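Local coordinates for protein UDP-L-Rhamnose Synthase (Acanthamoeba polyphaga mimivirus, PDB 7JID) that probably uses NADP(H) to complete the synthesis of UDP-L-rhamnose, a nucleotide-activated sugar, for this giant virus, at residues A[41-46]-A[91-96]. Numbering follows the deposited sequence. Where two conformers were deposited one is given.
Sequences SAVERE and LCLAFI
Val43 and Ile96 meet between two helices of the Rossmann fold that carries NADP: helix 40-50, which leads into sheet strand 54-57, and helix 79-99, which leads into the neighbouring strand 103-109. The short segments run in broadly the same direction, their axes 10.1 Å apart at an angle of 41°, a spacing that leaves room for branched aliphatic side chains.

Ile96 and Val43 share most of the buried surface, Ile96 slightly ahead. From CB of Ile96 two branches part. The methyl CG2 lies anti to the backbone N and rests on the backbone of the other helix, 3.9 Å from CA of Glu44. The longer arm leaves through CG1, anti to the carbonyl carbon (chi1 -65°), and stays extended, so that its CD1 reaches into the angle between Val43 and Glu44. There CD1 is 3.5 Å from Val43 CG1, tighter than usual for two carbons, and 3.8 Å from the backbone N of Glu44. Isoleucine suits the place because one branch can cover the helix surface while the other reaches along to Val43.

Val43, short and branched at CB, points at helix 79-99 and offers it a compact wall. Leu93 leaves its helix at the flank, and its straight chain carries CD2 back across to Val43 CG1, 3.8 Å away; the two side chains cross at about a right angle. The side chain of Leu93 is also near the bound NADP, about 7 Å off and so not touching it.

Glu44 plays a double part at the border. Its extended chain carries the carboxylate past the apolar patch, where OE2 forms a salt bridge with Lys99 NZ and a hydrogen bond with Tyr100 OH. At the root of that chain, Glu44 CB lies 4.1 Å from both CD1 and CG2 of Ile96.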
loop_
_atom_site.group_PDB
_atom_site.type_symbol
_atom_site.label_atom_id
_atom_site.label_comp_id
_atom_site.label_asym_id
_atom_site.label_seq_id
_atom_site.Cartn_x
_atom_site.Cartn_y
_atom_site.Cartn_z
ATOM N N SER A 41 9.753 -5.831 13.527
ATOM C CA SER A 41 10.409 -6.062 14.840
ATOM C C SER A 41 11.840 -6.588 14.632
ATOM O O SER A 41 12.734 -6.147 15.391
ATOM C CB SER A 41 9.551 -6.931 15.745
ATOM O OG SER A 41 9.200 -8.151 15.106
ATOM N N ALA A 42 12.076 -7.465 13.667
ATOM C CA ALA A 42 13.445 -7.959 13.374
ATOM C C ALA A 42 14.319 -6.805 12.837
ATOM O O ALA A 42 15.526 -6.712 13.195
ATOM C CB ALA A 42 13.411 -9.118 12.422
ATOM N N VAL A 43 13.742 -5.933 12.002
ATOM C CA VAL A 43 14.485 -4.773 11.435
ATOM C C VAL A 43 14.957 -3.890 12.600
ATOM O O VAL A 43 16.160 -3.490 12.628
ATOM C CB VAL A 43 13.584 -3.960 10.488
ATOM C CG1 VAL A 43 14.232 -2.634 10.154
ATOM C CG2 VAL A 43 13.247 -4.774 9.248
ATOM N N GLU A 44 14.061 -3.581 13.537
ATOM C CA GLU A 44 14.421 -2.652 14.636
ATOM C C GLU A 44 15.468 -3.333 15.519
ATOM O O GLU A 44 16.401 -2.644 15.921
ATOM C CB GLU A 44 13.212 -2.237 15.456
ATOM C CG GLU A 44 13.621 -1.344 16.609
ATOM C CD GLU A 44 12.513 -0.521 17.203
ATOM O OE1 GLU A 44 11.347 -0.716 16.807
ATOM O OE2 GLU A 44 12.826 0.324 18.047
ATOM N N ARG A 45 15.350 -4.633 15.775
ATOM C CA ARG A 45 16.385 -5.354 16.558
ATOM C C ARG A 45 17.718 -5.252 15.808
ATOM O O ARG A 45 18.753 -4.981 16.469
ATOM C CB ARG A 45 15.980 -6.805 16.829
ATOM C CG ARG A 45 14.903 -6.976 17.897
ATOM C CD ARG A 45 14.754 -8.464 18.261
ATOM N NE ARG A 45 14.291 -9.336 17.179
ATOM C CZ ARG A 45 13.011 -9.497 16.809
ATOM N NH1 ARG A 45 12.043 -8.838 17.426
ATOM N NH2 ARG A 45 12.700 -10.311 15.815
ATOM N N GLU A 46 17.721 -5.465 14.491
ATOM C CA GLU A 46 18.978 -5.487 13.695
ATOM C C GLU A 46 19.608 -4.095 13.718
ATOM O O GLU A 46 20.838 -3.999 13.924
ATOM C CB GLU A 46 18.763 -5.966 12.265
ATOM C CG GLU A 46 20.060 -6.104 11.496
ATOM C CD GLU A 46 19.947 -6.966 10.257
ATOM O OE1 GLU A 46 18.901 -6.880 9.592
ATOM O OE2 GLU A 46 20.874 -7.731 9.951
ATOM N N LEU A 91 8.479 1.129 3.840
ATOM C CA LEU A 91 7.902 2.027 4.850
ATOM C C LEU A 91 8.455 1.630 6.233
ATOM O O LEU A 91 8.696 2.559 7.047
ATOM C CB LEU A 91 6.385 1.993 4.797
ATOM C CG LEU A 91 5.727 3.140 4.039
ATOM C CD1 LEU A 91 5.854 4.449 4.801
ATOM C CD2 LEU A 91 6.306 3.276 2.651
ATOM N N CYS A 92 8.595 0.335 6.521
ATOM C CA CYS A 92 9.147 -0.159 7.815
ATOM C C CYS A 92 10.561 0.411 7.997
ATOM O O CYS A 92 10.888 1.004 9.088
ATOM C CB CYS A 92 9.197 -1.675 7.846
ATOM S SG CYS A 92 7.560 -2.418 8.073
ATOM N N LEU A 93 11.374 0.335 6.944
ATOM C CA LEU A 93 12.733 0.918 6.959
ATOM C C LEU A 93 12.668 2.421 7.194
ATOM O O LEU A 93 13.458 2.933 8.056
ATOM C CB LEU A 93 13.443 0.572 5.657
ATOM C CG LEU A 93 13.670 -0.903 5.346
ATOM C CD1 LEU A 93 14.476 -0.994 4.078
ATOM C CD2 LEU A 93 14.429 -1.613 6.461
ATOM N N ALA A 94 11.761 3.151 6.535
ATOM C CA ALA A 94 11.609 4.609 6.751
ATOM C C ALA A 94 11.281 4.883 8.226
ATOM O O ALA A 94 11.985 5.714 8.873
ATOM C CB ALA A 94 10.574 5.220 5.868
ATOM N N PHE A 95 10.281 4.210 8.771
ATOM C CA PHE A 95 9.822 4.517 10.146
ATOM C C PHE A 95 10.967 4.246 11.114
ATOM O O PHE A 95 11.189 5.048 12.033
ATOM C CB PHE A 95 8.631 3.670 10.572
ATOM C CG PHE A 95 7.307 4.199 10.077
ATOM C CD1 PHE A 95 6.822 5.403 10.507
ATOM C CD2 PHE A 95 6.558 3.489 9.159
ATOM C CE1 PHE A 95 5.637 5.932 10.025
ATOM C CE2 PHE A 95 5.353 3.989 8.713
ATOM C CZ PHE A 95 4.891 5.213 9.114
ATOM N N ILE A 96 11.615 3.112 10.968
ATOM C CA ILE A 96 12.632 2.661 11.967
ATOM C C ILE A 96 13.914 3.466 11.784
ATOM O O ILE A 96 14.485 3.935 12.809
ATOM C CB ILE A 96 12.846 1.146 11.873
ATOM C CG1 ILE A 96 11.583 0.366 12.277
ATOM C CG2 ILE A 96 14.025 0.736 12.738
ATOM C CD1 ILE A 96 11.662 -1.098 11.889
#